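PDB 5KCB: SA2223 protein from Staphylococcus aureus, which is of unproven function but binds ethidium and probably acts as a receptor for drug-like effectors. Local coordinates for residues Gly56-Cys61 with Pro132-Tyr137; Gly103-Ala108 with Glu145-Glu150. All blocks are in the same frame, centred on the assembly; numbering follows the deposited sequence.

Contact 1. Residues Gly56-Cys61 with Pro132-Tyr137; sequences GILGLC and PFFELY. With ET (ethidium), chain B.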
ATOM      1  N   GLY A  56       1.376 -11.144   1.633  1.00 47.34           N
ATOM      2  CA  GLY A  56       0.660 -10.308   2.558  1.00 42.77           C
ATOM      3  C   GLY A  56      -0.581  -9.682   1.977  1.00 39.49           C
ATOM      4  O   GLY A  56      -1.074 -10.071   0.935  1.00 39.50           O
ATOM      5  N   ILE A  57      -1.079  -8.694   2.691  1.00 36.47           N
ATOM      6  CA  ILE A  57      -2.258  -7.968   2.309  1.00 33.79           C
ATOM      7  C   ILE A  57      -1.806  -6.554   2.081  1.00 31.18           C
ATOM      8  O   ILE A  57      -0.973  -6.058   2.791  1.00 31.13           O
ATOM      9  CB  ILE A  57      -3.312  -7.969   3.409  1.00 35.96           C
ATOM     10  CG1 ILE A  57      -3.691  -9.384   3.785  1.00 43.88           C
ATOM     11  CG2 ILE A  57      -4.540  -7.224   2.953  1.00 31.60           C
ATOM     12  CD1 ILE A  57      -4.347  -9.477   5.134  1.00 49.53           C
ATOM     13  N   LEU A  58      -2.362  -5.910   1.083  1.00 28.34           N
ATOM     14  CA  LEU A  58      -1.978  -4.561   0.774  1.00 28.19           C
ATOM     15  C   LEU A  58      -3.024  -3.530   1.120  1.00 27.33           C
ATOM     16  O   LEU A  58      -4.196  -3.757   0.956  1.00 26.95           O
ATOM     17  CB  LEU A  58      -1.708  -4.433  -0.712  1.00 30.01           C
ATOM     18  CG  LEU A  58      -0.465  -5.030  -1.335  1.00 32.82           C
ATOM     19  CD1 LEU A  58      -0.684  -6.483  -1.630  1.00 34.13           C
ATOM     20  CD2 LEU A  58      -0.112  -4.296  -2.607  1.00 33.62           C
ATOM     21  N   GLY A  59      -2.563  -2.393   1.607  1.00 26.35           N
ATOM     22  CA  GLY A  59      -3.410  -1.258   1.878  1.00 26.31           C
ATOM     23  C   GLY A  59      -2.929  -0.175   0.933  1.00 26.74           C
ATOM     24  O   GLY A  59      -1.951   0.482   1.202  1.00 26.02           O
ATOM     25  N   LEU A  60      -3.635   0.023  -0.166  1.00 27.05           N
ATOM     26  CA  LEU A  60      -3.230   0.993  -1.165  1.00 26.33           C
ATOM     27  C   LEU A  60      -3.967   2.299  -1.127  1.00 24.95           C
ATOM     28  O   LEU A  60      -5.172   2.327  -1.068  1.00 23.93           O
ATOM     29  CB  LEU A  60      -3.400   0.439  -2.578  1.00 25.71           C
ATOM     30  CG  LEU A  60      -2.768  -0.891  -2.948  1.00 26.73           C
ATOM     31  CD1 LEU A  60      -3.786  -2.005  -2.864  1.00 27.67           C
ATOM     32  CD2 LEU A  60      -2.151  -0.854  -4.332  1.00 27.20           C
ATOM     33  N   CYS A  61      -3.210   3.377  -1.181  1.00 23.87           N
ATOM     34  CA  CYS A  61      -3.777   4.704  -1.237  1.00 24.38           C
ATOM     35  C   CYS A  61      -3.761   5.060  -2.715  1.00 24.32           C
ATOM     36  O   CYS A  61      -2.725   5.072  -3.334  1.00 24.46           O
ATOM     37  CB  CYS A  61      -2.985   5.700  -0.395  1.00 26.58           C
ATOM     38  SG  CYS A  61      -3.136   5.499   1.396  1.00 40.39           S
ATOM     39  N   PRO A 132      -0.370   4.841  -7.244  1.00 25.12           N
ATOM     40  CA  PRO A 132      -0.707   4.317  -5.921  1.00 23.99           C
ATOM     41  C   PRO A 132       0.493   3.941  -5.080  1.00 22.03           C
ATOM     42  O   PRO A 132       1.416   3.398  -5.597  1.00 19.74           O
ATOM     43  CB  PRO A 132      -1.501   3.055  -6.233  1.00 25.63           C
ATOM     44  CG  PRO A 132      -1.943   3.192  -7.627  1.00 27.01           C
ATOM     45  CD  PRO A 132      -0.929   4.023  -8.319  1.00 26.70           C
ATOM     46  N   PHE A 133       0.453   4.225  -3.792  1.00 21.77           N
ATOM     47  CA  PHE A 133       1.503   3.814  -2.879  1.00 23.43           C
ATOM     48  C   PHE A 133       0.813   2.939  -1.853  1.00 25.48           C
ATOM     49  O   PHE A 133      -0.371   3.078  -1.633  1.00 26.16           O
ATOM     50  CB  PHE A 133       2.281   4.960  -2.251  1.00 23.56           C
ATOM     51  CG  PHE A 133       1.479   5.854  -1.367  1.00 24.40           C
ATOM     52  CD1 PHE A 133       1.454   5.652  -0.019  1.00 24.49           C
ATOM     53  CD2 PHE A 133       0.788   6.919  -1.883  1.00 27.33           C
ATOM     54  CE1 PHE A 133       0.737   6.481   0.806  1.00 26.14           C
ATOM     55  CE2 PHE A 133       0.069   7.754  -1.063  1.00 28.49           C
ATOM     56  CZ  PHE A 133       0.044   7.530   0.283  1.00 27.60           C
ATOM     57  N   PHE A 134       1.540   2.013  -1.260  1.00 25.71           N
ATOM     58  CA  PHE A 134       0.918   1.092  -0.334  1.00 26.73           C
ATOM     59  C   PHE A 134       1.732   0.567   0.821  1.00 30.21           C
ATOM     60  O   PHE A 134       2.940   0.626   0.835  1.00 30.68           O
ATOM     61  CB  PHE A 134       0.361  -0.103  -1.101  1.00 27.20           C
ATOM     62  CG  PHE A 134       1.385  -0.887  -1.862  1.00 29.95           C
ATOM     63  CD1 PHE A 134       2.059  -1.933  -1.275  1.00 32.28           C
ATOM     64  CD2 PHE A 134       1.632  -0.617  -3.181  1.00 31.69           C
ATOM     65  CE1 PHE A 134       2.977  -2.672  -1.980  1.00 33.35           C
ATOM     66  CE2 PHE A 134       2.549  -1.354  -3.892  1.00 33.06           C
ATOM     67  CZ  PHE A 134       3.226  -2.379  -3.289  1.00 33.35           C
ATOM     68  N   GLU A 135       0.998   0.029   1.782  1.00 33.02           N
ATOM     69  CA  GLU A 135       1.535  -0.601   2.969  1.00 34.18           C
ATOM     70  C   GLU A 135       1.326  -2.075   2.726  1.00 32.59           C
ATOM     71  O   GLU A 135       0.271  -2.492   2.290  1.00 31.72           O
ATOM     72  CB  GLU A 135       0.780  -0.183   4.224  1.00 37.87           C
ATOM     73  CG  GLU A 135       0.804   1.290   4.531  1.00 40.25           C
ATOM     74  CD  GLU A 135      -0.495   1.799   5.117  1.00 45.06           C
ATOM     75  OE1 GLU A 135      -1.271   1.020   5.683  1.00 46.06           O
ATOM     76  OE2 GLU A 135      -0.745   3.003   5.008  1.00 47.94           O
ATOM     77  N   LEU A 136       2.350  -2.860   2.985  1.00 31.45           N
ATOM     78  CA  LEU A 136       2.254  -4.290   2.801  1.00 32.54           C
ATOM     79  C   LEU A 136       2.353  -4.954   4.159  1.00 33.69           C
ATOM     80  O   LEU A 136       3.319  -4.755   4.862  1.00 34.56           O
ATOM     81  CB  LEU A 136       3.365  -4.776   1.896  1.00 33.33           C
ATOM     82  CG  LEU A 136       3.400  -6.261   1.628  1.00 37.64           C
ATOM     83  CD1 LEU A 136       2.248  -6.679   0.754  1.00 38.37           C
ATOM     84  CD2 LEU A 136       4.706  -6.612   0.971  1.00 38.20           C
ATOM     85  N   TYR A 137       1.335  -5.730   4.516  1.00 35.15           N
ATOM     86  CA  TYR A 137       1.294  -6.408   5.809  1.00 38.26           C
ATOM     87  C   TYR A 137       1.497  -7.908   5.716  1.00 43.44           C
ATOM     88  O   TYR A 137       0.643  -8.635   5.264  1.00 41.43           O
ATOM     89  CB  TYR A 137      -0.037  -6.115   6.494  1.00 37.97           C
ATOM     90  CG  TYR A 137      -0.225  -4.666   6.805  1.00 37.04           C
ATOM     91  CD1 TYR A 137       0.315  -4.119   7.932  1.00 38.06           C
ATOM     92  CD2 TYR A 137      -0.911  -3.840   5.953  1.00 36.40           C
ATOM     93  CE1 TYR A 137       0.169  -2.795   8.220  1.00 38.55           C
ATOM     94  CE2 TYR A 137      -1.064  -2.508   6.233  1.00 37.35           C
ATOM     95  CZ  TYR A 137      -0.511  -1.991   7.371  1.00 38.38           C
ATOM     96  OH  TYR A 137      -0.639  -0.679   7.680  1.00 38.51           O
TER
HETATM   97  C1   ET B 201      -3.961  -0.928   9.135  1.00131.21           C
HETATM   98  C2   ET B 201      -4.227   0.421   9.241  1.00132.59           C
HETATM   99  C3   ET B 201      -5.015   0.902  10.278  1.00132.86           C
HETATM  100  C4   ET B 201      -5.553   0.057  11.242  1.00131.24           C
HETATM  101  N5   ET B 201      -5.859  -2.197  12.170  1.00125.54           N
HETATM  102  C6   ET B 201      -5.629  -3.532  12.107  1.00127.56           C
HETATM  103  C7   ET B 201      -4.548  -5.456  10.935  1.00123.14           C
HETATM  104  C8   ET B 201      -3.766  -5.950   9.903  1.00121.28           C
HETATM  105  C9   ET B 201      -3.219  -5.125   8.933  1.00122.02           C
HETATM  106  C10  ET B 201      -3.441  -3.764   8.964  1.00123.60           C
HETATM  107  C11  ET B 201      -4.798  -4.102  11.013  1.00125.50           C
HETATM  108  C12  ET B 201      -4.212  -3.236   9.978  1.00125.91           C
HETATM  109  C13  ET B 201      -4.484  -1.798  10.071  1.00128.80           C
HETATM  110  C14  ET B 201      -5.329  -1.310  11.187  1.00128.73           C
HETATM  111  C15  ET B 201      -6.191  -4.491  13.109  1.00131.27           C
HETATM  112  C16  ET B 201      -7.150  -5.413  12.715  1.00132.70           C
HETATM  113  C17  ET B 201      -7.680  -6.306  13.628  1.00133.85           C
HETATM  114  C18  ET B 201      -7.270  -6.278  14.959  1.00134.47           C
HETATM  115  C19  ET B 201      -6.312  -5.356  15.369  1.00134.28           C
HETATM  116  C20  ET B 201      -5.768  -4.471  14.433  1.00133.16           C
HETATM  117  C21  ET B 201      -6.697  -1.627  13.242  1.00120.34           C
HETATM  118  C22  ET B 201      -8.027  -1.144  12.705  1.00116.88           C
HETATM  119  N23  ET B 201      -5.253   2.229  10.349  1.00133.70           N
HETATM  120  N24  ET B 201      -3.533  -7.270   9.839  1.00119.60           N

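Contact 2. Residues Gly103-Ala108 with Glu145-Glu150; sequences GAVPKA and EKYITE. With ET (ethidium), chain B.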
ATOM      1  N   GLY A 103       7.126  -1.884  14.663  1.00 60.89           N
ATOM      2  CA  GLY A 103       6.287  -1.533  15.775  1.00 62.30           C
ATOM      3  C   GLY A 103       4.881  -2.033  15.647  1.00 61.41           C
ATOM      4  O   GLY A 103       4.538  -2.721  14.711  1.00 57.51           O
ATOM      5  N   ALA A 104       4.080  -1.684  16.640  1.00 65.72           N
ATOM      6  CA  ALA A 104       2.696  -2.090  16.689  1.00 68.17           C
ATOM      7  C   ALA A 104       1.891  -1.293  15.691  1.00 65.15           C
ATOM      8  O   ALA A 104       2.013  -0.087  15.616  1.00 65.67           O
ATOM      9  CB  ALA A 104       2.141  -1.893  18.091  1.00 73.05           C
ATOM     10  N   VAL A 105       1.077  -1.978  14.911  1.00 61.18           N
ATOM     11  CA  VAL A 105       0.238  -1.329  13.936  1.00 55.89           C
ATOM     12  C   VAL A 105      -0.935  -0.762  14.692  1.00 55.18           C
ATOM     13  O   VAL A 105      -1.371  -1.403  15.622  1.00 57.39           O
ATOM     14  CB  VAL A 105      -0.294  -2.333  12.922  1.00 55.40           C
ATOM     15  CG1 VAL A 105      -1.293  -1.701  11.984  1.00 54.16           C
ATOM     16  CG2 VAL A 105       0.843  -2.980  12.161  1.00 54.71           C
ATOM     17  N   PRO A 106      -1.424   0.408  14.313  1.00 51.58           N
ATOM     18  CA  PRO A 106      -0.885   1.172  13.193  1.00 49.39           C
ATOM     19  C   PRO A 106      -0.035   2.366  13.566  1.00 50.75           C
ATOM     20  O   PRO A 106       0.408   3.057  12.670  1.00 49.75           O
ATOM     21  CB  PRO A 106      -2.146   1.700  12.541  1.00 47.82           C
ATOM     22  CG  PRO A 106      -3.037   1.939  13.694  1.00 49.29           C
ATOM     23  CD  PRO A 106      -2.834   0.731  14.541  1.00 51.22           C
ATOM     24  N   LYS A 107       0.193   2.609  14.845  1.00 53.09           N
ATOM     25  CA  LYS A 107       0.937   3.780  15.260  1.00 54.52           C
ATOM     26  C   LYS A 107       2.334   3.789  14.687  1.00 50.56           C
ATOM     27  O   LYS A 107       2.826   4.827  14.301  1.00 48.45           O
ATOM     28  CB  LYS A 107       1.006   3.858  16.784  1.00 61.91           C
ATOM     29  CG  LYS A 107       1.098   5.255  17.369  1.00 67.01           C
ATOM     30  CD  LYS A 107      -0.250   5.960  17.343  1.00 68.99           C
ATOM     31  CE  LYS A 107      -0.364   6.998  18.450  1.00 71.61           C
ATOM     32  NZ  LYS A 107      -1.144   6.513  19.616  1.00 74.85           N
ATOM     33  N   ALA A 108       2.973   2.634  14.644  1.00 49.78           N
ATOM     34  CA  ALA A 108       4.314   2.547  14.108  1.00 48.88           C
ATOM     35  C   ALA A 108       4.292   2.917  12.641  1.00 49.37           C
ATOM     36  O   ALA A 108       5.200   3.552  12.155  1.00 50.48           O
ATOM     37  CB  ALA A 108       4.898   1.167  14.315  1.00 47.96           C
ATOM     38  N   GLU A 145       6.002  -5.291  18.919  1.00 81.91           N
ATOM     39  CA  GLU A 145       6.746  -4.098  18.623  1.00 81.50           C
ATOM     40  C   GLU A 145       7.985  -4.446  17.797  1.00 75.47           C
ATOM     41  O   GLU A 145       8.851  -3.618  17.570  1.00 73.64           O
ATOM     42  CB  GLU A 145       7.064  -3.330  19.902  1.00 90.15           C
ATOM     43  CG  GLU A 145       7.244  -1.835  19.694  1.00 93.46           C
ATOM     44  CD  GLU A 145       8.651  -1.512  19.246  1.00 94.72           C
ATOM     45  OE1 GLU A 145       9.558  -2.282  19.627  1.00 96.59           O
ATOM     46  OE2 GLU A 145       8.853  -0.519  18.513  1.00 93.44           O
ATOM     47  N   LYS A 146       8.028  -5.688  17.355  1.00 72.41           N
ATOM     48  CA  LYS A 146       9.072  -6.159  16.480  1.00 68.28           C
ATOM     49  C   LYS A 146       8.469  -6.409  15.090  1.00 63.17           C
ATOM     50  O   LYS A 146       9.176  -6.820  14.180  1.00 62.83           O
ATOM     51  CB  LYS A 146       9.732  -7.430  17.023  1.00 70.26           C
ATOM     52  CG  LYS A 146      10.847  -7.170  18.025  1.00 71.92           C
ATOM     53  CD  LYS A 146      11.550  -8.445  18.449  1.00 74.63           C
ATOM     54  CE  LYS A 146      10.764  -9.198  19.507  1.00 77.03           C
ATOM     55  NZ  LYS A 146      11.434 -10.451  19.946  1.00 79.83           N
ATOM     56  N   TYR A 147       7.172  -6.174  14.948  1.00 59.39           N
ATOM     57  CA  TYR A 147       6.494  -6.366  13.678  1.00 54.92           C
ATOM     58  C   TYR A 147       6.932  -5.361  12.630  1.00 52.29           C
ATOM     59  O   TYR A 147       7.135  -4.196  12.918  1.00 51.30           O
ATOM     60  CB  TYR A 147       4.991  -6.261  13.837  1.00 54.21           C
ATOM     61  CG  TYR A 147       4.257  -6.488  12.552  1.00 52.61           C
ATOM     62  CD1 TYR A 147       3.942  -7.753  12.140  1.00 50.24           C
ATOM     63  CD2 TYR A 147       3.895  -5.435  11.739  1.00 54.74           C
ATOM     64  CE1 TYR A 147       3.275  -7.975  10.960  1.00 49.15           C
ATOM     65  CE2 TYR A 147       3.225  -5.650  10.561  1.00 53.92           C
ATOM     66  CZ  TYR A 147       2.922  -6.922  10.172  1.00 50.81           C
ATOM     67  OH  TYR A 147       2.255  -7.153   9.002  1.00 49.63           O
ATOM     68  N   ILE A 148       7.063  -5.830  11.405  1.00 51.56           N
ATOM     69  CA  ILE A 148       7.489  -4.973  10.325  1.00 48.75           C
ATOM     70  C   ILE A 148       6.448  -4.817   9.230  1.00 47.79           C
ATOM     71  O   ILE A 148       5.959  -5.775   8.656  1.00 47.34           O
ATOM     72  CB  ILE A 148       8.812  -5.490   9.743  1.00 58.96           C
ATOM     73  CG1 ILE A 148       9.930  -5.279  10.751  1.00 61.16           C
ATOM     74  CG2 ILE A 148       9.191  -4.781   8.461  1.00 54.79           C
ATOM     75  CD1 ILE A 148      11.180  -6.044  10.412  1.00 61.93           C
ATOM     76  N   THR A 149       6.140  -3.561   8.960  1.00 46.79           N
ATOM     77  CA  THR A 149       5.216  -3.179   7.921  1.00 44.09           C
ATOM     78  C   THR A 149       6.074  -2.525   6.857  1.00 42.86           C
ATOM     79  O   THR A 149       6.938  -1.735   7.171  1.00 44.31           O
ATOM     80  CB  THR A 149       4.196  -2.158   8.409  1.00 42.02           C
ATOM     81  OG1 THR A 149       3.449  -2.705   9.488  1.00 44.61           O
ATOM     82  CG2 THR A 149       3.265  -1.785   7.301  1.00 38.34           C
ATOM     83  N   GLU A 150       5.839  -2.866   5.604  1.00 41.33           N
ATOM     84  CA  GLU A 150       6.604  -2.301   4.511  1.00 40.27           C
ATOM     85  C   GLU A 150       5.806  -1.221   3.832  1.00 35.62           C
ATOM     86  O   GLU A 150       4.625  -1.381   3.606  1.00 35.69           O
ATOM     87  CB  GLU A 150       6.958  -3.354   3.474  1.00 41.94           C
ATOM     88  CG  GLU A 150       8.143  -4.235   3.813  1.00 43.88           C
ATOM     89  CD  GLU A 150       8.433  -5.251   2.737  1.00 43.67           C
ATOM     90  OE1 GLU A 150       7.781  -5.222   1.701  1.00 41.56           O
ATOM     91  OE2 GLU A 150       9.314  -6.088   2.930  1.00 45.88           O
TER
HETATM   92  C1   ET B 201      -3.961  -0.928   9.135  1.00131.21           C
HETATM   93  C2   ET B 201      -4.227   0.421   9.241  1.00132.59           C
HETATM   94  C3   ET B 201      -5.015   0.902  10.278  1.00132.86           C
HETATM   95  C4   ET B 201      -5.553   0.057  11.242  1.00131.24           C
HETATM   96  N5   ET B 201      -5.859  -2.197  12.170  1.00125.54           N
HETATM   97  C6   ET B 201      -5.629  -3.532  12.107  1.00127.56           C
HETATM   98  C7   ET B 201      -4.548  -5.456  10.935  1.00123.14           C
HETATM   99  C8   ET B 201      -3.766  -5.950   9.903  1.00121.28           C
HETATM  100  C9   ET B 201      -3.219  -5.125   8.933  1.00122.02           C
HETATM  101  C10  ET B 201      -3.441  -3.764   8.964  1.00123.60           C
HETATM  102  C11  ET B 201      -4.798  -4.102  11.013  1.00125.50           C
HETATM  103  C12  ET B 201      -4.212  -3.236   9.978  1.00125.91           C
HETATM  104  C13  ET B 201      -4.484  -1.798  10.071  1.00128.80           C
HETATM  105  C14  ET B 201      -5.329  -1.310  11.187  1.00128.73           C
HETATM  106  C15  ET B 201      -6.191  -4.491  13.109  1.00131.27           C
HETATM  107  C16  ET B 201      -7.150  -5.413  12.715  1.00132.70           C
HETATM  108  C17  ET B 201      -7.680  -6.306  13.628  1.00133.85           C
HETATM  109  C18  ET B 201      -7.270  -6.278  14.959  1.00134.47           C
HETATM  110  C19  ET B 201      -6.312  -5.356  15.369  1.00134.28           C
HETATM  111  C20  ET B 201      -5.768  -4.471  14.433  1.00133.16           C
HETATM  112  C21  ET B 201      -6.697  -1.627  13.242  1.00120.34           C
HETATM  113  C22  ET B 201      -8.027  -1.144  12.705  1.00116.88           C
HETATM  114  N23  ET B 201      -5.253   2.229  10.349  1.00133.70           N
HETATM  115  N24  ET B 201      -3.533  -7.270   9.839  1.00119.60           N
HETATM  116  O   HOH W   1       4.765  -1.918  11.835  1.00 35.55           O

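Contact 1. Residues Gly56-Cys61 with Pro132-Tyr137
Leu58 lays its CD2 methyl over one face of the Phe134 ring, 3.6 Å from the centroid and 17° off the ring normal, a CH-pi contact displaced slightly toward the rim. That ring is placed by a first torsion setting CG between the backbone N and the carbonyl carbon (chi1 60°). Leu60 runs alongside Phe134, its CG 3.7 Å from Phe134 CB, while the other Leu58 methyl, CD1, meets Leu136 CD1 at 3.8 Å. On the opposite side of the sheet Cys61 CB sits over the Phe133 ring, 3.6 Å from CZ, and its SG approaches the same ring obliquely.

These side chains project from the two faces of neighbouring antiparallel strands, 57-61 and 133-137, of the closed six-stranded barrel, with N-to-C directions 161° apart. Ile57-Tyr137, Gly59-Glu135 and Cys61-Phe133 are the hydrogen-bonded pairs. Gly59 N donates to Glu135 O at 2.9 Å; the Phe133 N to Cys61 O bond is weak.

Ile57 and Cys61 put their side chains on the same face as Phe133, Glu135 and Tyr137. Tyr137 OH donates to Glu135 OE1 at 2.7 Å from above the carboxylate plane, a bond that limits swinging of the phenol. Ethidium presents its C9-C10 edge to one face of the Tyr137 ring, with C10 lying 3.6 Å above the ring plane, over its centre. Further out, Trp34 meets Tyr137 with the ring planes at a steep angle, Tyr71 OH and Glu135 OE1 form a weak hydrogen bond, and Trp152 stacks on Phe134.

Contact 2. Residues Gly103-Ala108 with Glu145-Glu150
One wall of the ethidium pocket is built where Val105 meets Tyr147 and Thr149. Val105 divides its two methyls between ligand and protein: CG1, anti to the backbone N (chi1 174°), stands over the fused ring system 3.7 Å from ethidium C13, whereas CG2 turns inward to Tyr147 CE2 at 3.9 Å and also touches Thr149 OG1. Pro106, joined to Val105 by a cis peptide bond, adds its CB to the same ligand face, 3.7 Å from ethidium C3.

Behind this surface the backbone is pinned at Gly103. Its N-H is directed at Tyr147 O over 2.9 Å, with an N-H...O angle of 162°. A water bridges the segments, hydrogen-bonded to Gly103 O at 3.0 Å and to Thr149 OG1 at 2.8 Å; both this water and that hydroxyl sit at the edge of the Tyr147 ring, in its plane. At the outer end Glu145, its chain bent at chi2, lays CG and the carboxylate alongside Gly103 CA, with Glu145 CG 4.0 Å from it.

The CB of Tyr147 points toward 103-108, and the side chain crosses Val105 obliquely; its hydroxyl is hydrogen-bonded to Gln138 O, which anchors the far end of the ring, while its backbone O accepts from Gly103. The Ala108 N to Ala104 O bond begins the first turn of helix 107-119. Two connections therefore meet here, the strand-to-helix loop entering helix 107-119 and the turn leading into strand 148-155, and together they line one side of the ethidium site, consistent with an effector pocket of this family.

How the contacts relate
From the N terminus the segments come in the order 56-61, 103-108, 132-137, 145-150, so the two contacts cross. Contact 1 closes a loop of 70 residues, which includes strand 87-102 and helix 107-119; contact 2 opens inside that loop and closes a loop of 36 intervening residues, past strand 133-137. Strand 133-137 thus pairs with 57-63 on one side and with 148-155 on the other. The seam between the contacts is direct: Leu136 N lies 2.8 Å from Glu150 O, a probable hydrogen bond, and Tyr137 CE1 packs 3.4 Å from Thr149 CG2. Both contacts reach ethidium, contact 1 at its edge and contact 2 over its face.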